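Local coordinates for YciF Bacterial Stress Response Protein (Salmonella enterica subsp. enterica serovar Typhimurium, PDB 4ERU), which is a stress-response protein of unknown function, a helix bundle with a ferritin-like fold that holds two neighbouring magnesium ions in the crystal, at residues 36-40 / 41-45; 57-60 / 61-64; 105-108 / 109-113. One frame throughout, in Å; residues are numbered along the deposited sequence. Where two conformers were deposited one is given.

Interaction 1: residues 36-40 / 41-45; sequences RATSN and EKLSQ. With MLT (D-malate), chain C.
N40 is the N-cap of helix 41-66. Its OD1 accepts from L43 N at 3.0 Å, the donor lying in the carbonyl plane on a lone pair, with a C=O...N angle of 142°. CG stands anti to the N40 backbone nitrogen (chi1 -175°), which swings the amide over the first turn and brings OD1 within 3.4 Å of K42 CB. The main chain adds its own bond, S44 N to N40 O at 2.9 Å. Two residues before the cap, T38 OG1 accepts from N40 N at 3.0 Å, an ST turn leading into it; the same hydroxyl is hydrogen-bonded to D102. Van der Waals contact falls to both branches of T38: OG1 lies 3.8 Å from L43 CD2, while the apolar CG2 packs 4.1 Å from S44 CB. S44 OG itself turns back to A35 O. R36 takes no part in this packing and grips D-malate instead, with NE to O5 at 2.6 Å and NH2 to O4, in the guanidinium plane. The whole forms the connection between helices 9-37 and 41-66, with L43 reaching D102 and I106 of helix 99-130 and L156 of helix 133-159.

Interaction 2: residues 57-60 / 61-64; sequences QIER and IDQI. With MG (magnesium ion), chain E.
Q63 N donates to E59 O in a nearly straight bond, with an N-H...O angle of 173°, on helix 41-66 of this ferritin-like helix bundle. It is one of four successive i to i+4 backbone bonds that make up the regular alpha-helical frame. The others run from I61 N to Q57 O, D62 N to I58 O and I64 N to R60 O, the last being the shortest at 2.7 Å.

Carbon against carbonyl makes up much of the remaining contact. I61 CG1 lies 3.4 Å from Q57 O and I64 CG1 comes equally near R60 O, so both isoleucines run back alongside the preceding turn. I61 continues onto Y21 of helix 9-37, I64 onto L138 and L139 of helix 133-159.

The acidic side chains lie on the more exposed flank. E59 has two conformers; in the one described here its chain bends at chi2 (67°), which carries the carboxylate forward alongside the next turn until OE2 is 3.4 Å from Q63 CG. In that conformer OE1 stands 4.2 Å from D62 OD2, with the two carboxylate planes 81° apart; these like charges probably repel mildly.

R60 and Q57 are tied to helix 133-159. R60, extended from CG to NE, forms a salt bridge with E145 through NH2 and a hydrogen bond to T142 through NH1. E145 also accepts from Q57 NE2, which probably helps to set which end of that amide faces the metal. The Q57 chain is extended beyond CG, and its carbonyl oxygen OE1 binds the magnesium ion at 2.2 Å; E24, E146 and a water, whose oxygen is 2.1 Å from the metal, are further ligands.

Interaction 3: residues 105-108 / 109-113; sequences LIAA and AQKVE. With MG (magnesium ion), chain D.
I106 and Q110 lie side by side and point the same way, the methyl CG2 of I106 resting 3.7 Å from Q110 OE1. This is the dense face of helix 99-130. A109 CB lies 3.4 Å from L105 O, and A109 also touches F47 of helix 41-66, while L105, A108 and V112 meet helix 79-93. The i to i+4 backbone bonds continue through both segments, including Q110 N to I106 O at 2.8 Å. The Q110 amide is held by helix 133-159, its NE2 donating to T154 OG1 and D150 O.

The other side is a hydrated seam at the subunit interface. K111 bends at chi4 (76°), bringing NZ back beside the previous turn, where a water accepts from it at 2.9 Å and donates to A107 O at 2.8 Å. That carbonyl therefore takes two bonds, the other from K111 N. Here A107 and K111 also pack against T122 and S119 of the second subunit.

At the far end E113, bent at chi2 (-51°), binds magnesium through OE2 at 2.2 Å, with OE1 at 3.1 Å, so the carboxylate is essentially monodentate. H50, E116, E146 and a water are its fellow ligands; this mixed carboxylate-histidine set is consistent with a ferritin-like metal centre.

Overall arrangement
Interactions 1 and 2 share helix 41-66 but lie near its two ends, their centres about 28 Å apart. Interaction 3, on helix 99-130, lies beside the first: L43 CD1 packs 3.8 Å from I106 CG1, the two centres being about 14 Å apart. Interactions 2 and 3 fall on opposite sides of the chain's centre and do not touch, the nearest atoms being about 6 Å apart, yet they supply one ligand each to the adjacent magnesium ions. A single water binds both ions, and E146 serves both too, so the two contacts meet at a dinuclear site. D-malate lies apart, at the interaction 1 end of the bundle, with the side chain of L105 of interaction 3 about 8 Å from it.

Interaction 1: residues 36-40 / 41-45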
loop_
_atom_site.group_PDB
_atom_site.type_symbol
_atom_site.label_atom_id
_atom_site.label_comp_id
_atom_site.label_asym_id
_atom_site.label_seq_id
_atom_site.Cartn_x
_atom_site.Cartn_y
_atom_site.Cartn_z
ATOM N N ARG A 36 7.937 21.075 1.025
ATOM C CA ARG A 36 7.990 22.418 0.372
ATOM C C ARG A 36 6.821 22.635 -0.555
ATOM O O ARG A 36 6.343 23.757 -0.693
ATOM C CB ARG A 36 9.257 22.575 -0.480
ATOM C CG ARG A 36 10.515 22.565 0.285
ATOM C CD ARG A 36 11.689 23.030 -0.582
ATOM N NE ARG A 36 11.971 22.206 -1.756
ATOM C CZ ARG A 36 12.745 21.117 -1.798
ATOM N NH1 ARG A 36 13.346 20.631 -0.717
ATOM N NH2 ARG A 36 12.919 20.495 -2.954
ATOM N N ALA A 37 6.371 21.543 -1.181
ATOM C CA ALA A 37 5.367 21.580 -2.242
ATOM C C ALA A 37 3.980 21.950 -1.744
ATOM O O ALA A 37 3.111 22.348 -2.525
ATOM C CB ALA A 37 5.327 20.252 -2.983
ATOM N N THR A 38 3.761 21.845 -0.445
ATOM C CA THR A 38 2.467 22.246 0.080
ATOM C C THR A 38 2.503 23.616 0.725
ATOM O O THR A 38 3.444 23.941 1.472
ATOM C CB THR A 38 1.846 21.206 1.039
ATOM O OG1 THR A 38 0.703 21.797 1.667
ATOM C CG2 THR A 38 2.826 20.743 2.093
ATOM N N SER A 39 1.475 24.424 0.438
ATOM C CA SER A 39 1.300 25.734 1.085
ATOM C C SER A 39 0.608 25.595 2.441
ATOM O O SER A 39 0.695 26.507 3.270
ATOM C CB SER A 39 0.486 26.689 0.193
ATOM O OG SER A 39 -0.655 25.999 -0.306
ATOM N N ASN A 40 -0.091 24.483 2.671
ATOM C CA ASN A 40 -0.709 24.273 3.977
ATOM C C ASN A 40 0.344 23.963 5.017
ATOM O O ASN A 40 1.059 22.965 4.906
ATOM C CB ASN A 40 -1.726 23.145 3.971
ATOM C CG ASN A 40 -2.447 23.033 5.302
ATOM O OD1 ASN A 40 -2.099 22.219 6.146
ATOM N ND2 ASN A 40 -3.430 23.907 5.514
ATOM N N GLU A 41 0.436 24.818 6.031
ATOM C CA GLU A 41 1.452 24.686 7.068
ATOM C C GLU A 41 1.365 23.380 7.857
ATOM O O GLU A 41 2.384 22.722 8.071
ATOM C CB GLU A 41 1.427 25.895 8.012
ATOM C CG GLU A 41 2.628 26.816 7.835
ATOM C CD GLU A 41 3.935 26.092 8.076
ATOM O OE1 GLU A 41 4.094 25.470 9.154
ATOM O OE2 GLU A 41 4.806 26.140 7.184
ATOM N N LYS A 42 0.158 23.010 8.283
ATOM C CA LYS A 42 -0.054 21.756 9.001
ATOM C C LYS A 42 0.413 20.498 8.231
ATOM O O LYS A 42 0.996 19.582 8.827
ATOM C CB LYS A 42 -1.516 21.597 9.426
ATOM C CG LYS A 42 -1.854 22.192 10.794
ATOM C CD LYS A 42 -3.243 21.745 11.254
ATOM C CE LYS A 42 -4.359 22.379 10.407
ATOM N NZ LYS A 42 -5.459 21.408 10.083
ATOM N N LEU A 43 0.161 20.456 6.928
ATOM C CA LEU A 43 0.598 19.331 6.109
ATOM C C LEU A 43 2.118 19.401 5.933
ATOM O O LEU A 43 2.818 18.388 5.950
ATOM C CB LEU A 43 -0.100 19.330 4.747
ATOM C CG LEU A 43 0.289 18.233 3.732
ATOM C CD1 LEU A 43 0.207 16.809 4.324
ATOM C CD2 LEU A 43 -0.540 18.335 2.447
ATOM N N SER A 44 2.614 20.624 5.794
ATOM C CA SER A 44 4.037 20.864 5.702
ATOM C C SER A 44 4.713 20.314 6.973
ATOM O O SER A 44 5.707 19.581 6.891
ATOM C CB SER A 44 4.279 22.354 5.528
ATOM O OG SER A 44 5.569 22.585 5.017
ATOM N N GLN A 45 4.146 20.628 8.142
ATOM C CA GLN A 45 4.688 20.127 9.394
ATOM C C GLN A 45 4.612 18.602 9.510
ATOM O O GLN A 45 5.495 17.999 10.083
ATOM C CB GLN A 45 4.006 20.769 10.603
ATOM C CG GLN A 45 4.501 22.207 10.893
ATOM C CD GLN A 45 3.532 23.022 11.781
ATOM O OE1 GLN A 45 2.567 22.480 12.343
ATOM N NE2 GLN A 45 3.788 24.329 11.900
HETATM C C1 MLT C . 7.252 23.054 -6.734
HETATM O O1 MLT C . 6.830 22.753 -7.871
HETATM O O2 MLT C . 6.515 23.506 -5.832
HETATM C C2 MLT C . 8.711 22.862 -6.441
HETATM O O3 MLT C . 9.272 21.956 -7.398
HETATM C C3 MLT C . 8.877 22.285 -5.040
HETATM C C4 MLT C . 10.343 22.254 -4.679
HETATM O O4 MLT C . 11.058 21.350 -5.162
HETATM O O5 MLT C . 10.783 23.132 -3.909
#

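Interaction 2: residues 57-60 / 61-64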
loop_
_atom_site.group_PDB
_atom_site.type_symbol
_atom_site.label_atom_id
_atom_site.label_comp_id
_atom_site.label_asym_id
_atom_site.label_seq_id
_atom_site.Cartn_x
_atom_site.Cartn_y
_atom_site.Cartn_z
ATOM N N GLN A 57 13.163 5.200 12.248
ATOM C CA GLN A 57 12.779 3.886 11.761
ATOM C C GLN A 57 13.922 3.198 11.017
ATOM O O GLN A 57 14.076 1.983 11.096
ATOM C CB GLN A 57 11.518 3.972 10.910
ATOM C CG GLN A 57 10.301 4.254 11.770
ATOM C CD GLN A 57 9.092 4.762 10.982
ATOM O OE1 GLN A 57 9.156 4.962 9.760
ATOM N NE2 GLN A 57 7.976 4.965 11.691
ATOM N N ILE A 58 14.733 3.978 10.307
ATOM C CA ILE A 58 15.922 3.400 9.686
ATOM C C ILE A 58 16.917 2.946 10.773
ATOM O O ILE A 58 17.538 1.876 10.654
ATOM C CB ILE A 58 16.553 4.383 8.686
ATOM C CG1 ILE A 58 15.598 4.605 7.498
ATOM C CG2 ILE A 58 17.936 3.899 8.229
ATOM C CD1 ILE A 58 16.011 5.809 6.560
ATOM N N GLU A 59 17.070 3.744 11.825
ATOM C CA GLU A 59 17.942 3.354 12.927
ATOM C C GLU A 59 17.457 2.067 13.589
ATOM O O GLU A 59 18.271 1.234 13.983
ATOM C CB GLU A 59 18.095 4.479 13.958
ATOM C CG GLU A 59 18.674 3.999 15.297
ATOM C CD GLU A 59 20.110 3.537 15.187
ATOM O OE1 GLU A 59 20.851 4.084 14.339
ATOM O OE2 GLU A 59 20.496 2.616 15.940
ATOM N N ARG A 60 16.139 1.874 13.681
ATOM C CA ARG A 60 15.629 0.579 14.206
ATOM C C ARG A 60 16.060 -0.592 13.324
ATOM O O ARG A 60 16.352 -1.697 13.815
ATOM C CB ARG A 60 14.101 0.541 14.333
ATOM C CG ARG A 60 13.528 1.487 15.324
ATOM C CD ARG A 60 12.171 1.003 15.919
ATOM N NE ARG A 60 11.664 2.084 16.778
ATOM C CZ ARG A 60 10.791 3.016 16.393
ATOM N NH1 ARG A 60 10.239 2.974 15.180
ATOM N NH2 ARG A 60 10.442 3.982 17.234
ATOM N N ILE A 61 16.028 -0.383 12.019
ATOM C CA ILE A 61 16.420 -1.438 11.106
ATOM C C ILE A 61 17.916 -1.769 11.344
ATOM O O ILE A 61 18.274 -2.939 11.396
ATOM C CB ILE A 61 16.140 -1.078 9.626
ATOM C CG1 ILE A 61 14.614 -0.947 9.365
ATOM C CG2 ILE A 61 16.812 -2.094 8.678
ATOM C CD1 ILE A 61 14.218 -0.584 7.879
ATOM N N ASP A 62 18.779 -0.753 11.512
ATOM C CA ASP A 62 20.187 -1.052 11.840
ATOM C C ASP A 62 20.295 -1.884 13.126
ATOM O O ASP A 62 21.019 -2.875 13.158
ATOM C CB ASP A 62 21.056 0.205 11.940
ATOM C CG ASP A 62 21.181 0.926 10.625
ATOM O OD1 ASP A 62 21.073 0.284 9.550
ATOM O OD2 ASP A 62 21.377 2.152 10.663
ATOM N N GLN A 63 19.550 -1.487 14.156
ATOM C CA GLN A 63 19.425 -2.278 15.394
ATOM C C GLN A 63 18.906 -3.696 15.211
ATOM O O GLN A 63 19.407 -4.624 15.846
ATOM C CB GLN A 63 18.552 -1.563 16.413
ATOM C CG GLN A 63 19.138 -0.289 16.953
ATOM C CD GLN A 63 18.196 0.343 17.952
ATOM O OE1 GLN A 63 17.965 1.541 17.924
ATOM N NE2 GLN A 63 17.625 -0.478 18.834
ATOM N N ILE A 64 17.886 -3.875 14.373
ATOM C CA ILE A 64 17.405 -5.215 14.010
ATOM C C ILE A 64 18.544 -6.050 13.386
ATOM O O ILE A 64 18.712 -7.236 13.711
ATOM C CB ILE A 64 16.167 -5.146 13.054
ATOM C CG1 ILE A 64 14.913 -4.734 13.840
ATOM C CG2 ILE A 64 15.955 -6.468 12.320
ATOM C CD1 ILE A 64 13.815 -4.026 13.008
HETATM MG MG MG E . 8.647 4.135 7.804
HETATM O O HOH W 1 8.157 6.111 7.101
#

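Interaction 3: residues 105-108 / 109-113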
loop_
_atom_site.group_PDB
_atom_site.type_symbol
_atom_site.label_atom_id
_atom_site.label_comp_id
_atom_site.label_asym_id
_atom_site.label_seq_id
_atom_site.Cartn_x
_atom_site.Cartn_y
_atom_site.Cartn_z
ATOM N N LEU A 105 -1.529 15.142 -2.657
ATOM C CA LEU A 105 -0.323 14.770 -1.961
ATOM C C LEU A 105 -0.592 13.889 -0.724
ATOM O O LEU A 105 0.166 12.951 -0.434
ATOM C CB LEU A 105 0.420 16.021 -1.512
ATOM C CG LEU A 105 1.264 16.681 -2.594
ATOM C CD1 LEU A 105 2.004 17.902 -2.006
ATOM C CD2 LEU A 105 2.237 15.671 -3.220
ATOM N N ILE A 106 -1.643 14.223 0.024
ATOM C CA ILE A 106 -2.059 13.390 1.151
ATOM C C ILE A 106 -2.390 11.994 0.664
ATOM O O ILE A 106 -1.901 11.020 1.236
ATOM C CB ILE A 106 -3.246 13.985 1.908
ATOM C CG1 ILE A 106 -2.795 15.224 2.685
ATOM C CG2 ILE A 106 -3.778 12.962 2.941
ATOM C CD1 ILE A 106 -3.967 16.142 3.074
ATOM N N ALA A 107 -3.141 11.902 -0.430
ATOM C CA ALA A 107 -3.475 10.603 -1.010
ATOM C C ALA A 107 -2.229 9.781 -1.380
ATOM O O ALA A 107 -2.150 8.579 -1.087
ATOM C CB ALA A 107 -4.408 10.783 -2.234
ATOM N N ALA A 108 -1.263 10.434 -2.026
ATOM C CA ALA A 108 -0.056 9.789 -2.502
ATOM C C ALA A 108 0.732 9.319 -1.288
ATOM O O ALA A 108 1.241 8.173 -1.268
ATOM C CB ALA A 108 0.805 10.799 -3.391
ATOM N N ALA A 109 0.767 10.151 -0.249
ATOM C CA ALA A 109 1.496 9.807 0.960
ATOM C C ALA A 109 0.822 8.685 1.749
ATOM O O ALA A 109 1.495 7.907 2.419
ATOM C CB ALA A 109 1.699 11.044 1.862
ATOM N N GLN A 110 -0.497 8.591 1.676
ATOM C CA GLN A 110 -1.155 7.430 2.312
ATOM C C GLN A 110 -0.915 6.115 1.581
ATOM O O GLN A 110 -0.897 5.060 2.220
ATOM C CB GLN A 110 -2.635 7.699 2.534
ATOM C CG GLN A 110 -2.834 8.861 3.523
ATOM C CD GLN A 110 -4.280 9.099 3.840
ATOM O OE1 GLN A 110 -5.047 9.507 2.983
ATOM N NE2 GLN A 110 -4.670 8.820 5.066
ATOM N N LYS A 111 -0.716 6.159 0.257
ATOM C CA LYS A 111 -0.339 4.931 -0.475
ATOM C C LYS A 111 1.071 4.530 -0.030
ATOM O O LYS A 111 1.332 3.367 0.209
ATOM C CB LYS A 111 -0.427 5.085 -1.999
ATOM C CG LYS A 111 -1.886 5.140 -2.529
ATOM C CD LYS A 111 -1.975 5.675 -3.959
ATOM C CE LYS A 111 -3.443 5.737 -4.484
ATOM N NZ LYS A 111 -4.203 6.918 -3.884
ATOM N N VAL A 112 1.966 5.506 0.145
ATOM C CA VAL A 112 3.281 5.213 0.736
ATOM C C VAL A 112 3.197 4.544 2.126
ATOM O O VAL A 112 3.813 3.486 2.353
ATOM C CB VAL A 112 4.173 6.470 0.771
ATOM C CG1 VAL A 112 5.375 6.251 1.677
ATOM C CG2 VAL A 112 4.601 6.850 -0.670
ATOM N N GLU A 113 2.459 5.170 3.040
ATOM C CA GLU A 113 2.292 4.644 4.395
ATOM C C GLU A 113 1.731 3.249 4.411
ATOM O O GLU A 113 2.136 2.434 5.222
ATOM C CB GLU A 113 1.348 5.512 5.238
ATOM C CG GLU A 113 1.954 6.793 5.698
ATOM C CD GLU A 113 3.291 6.527 6.368
ATOM O OE1 GLU A 113 3.335 5.989 7.509
ATOM O OE2 GLU A 113 4.317 6.806 5.711
HETATM MG MG MG D . 6.260 5.918 6.356
HETATM O O HOH W 2 -4.592 7.165 -0.976
HETATM O O HOH W 1 8.157 6.111 7.101
#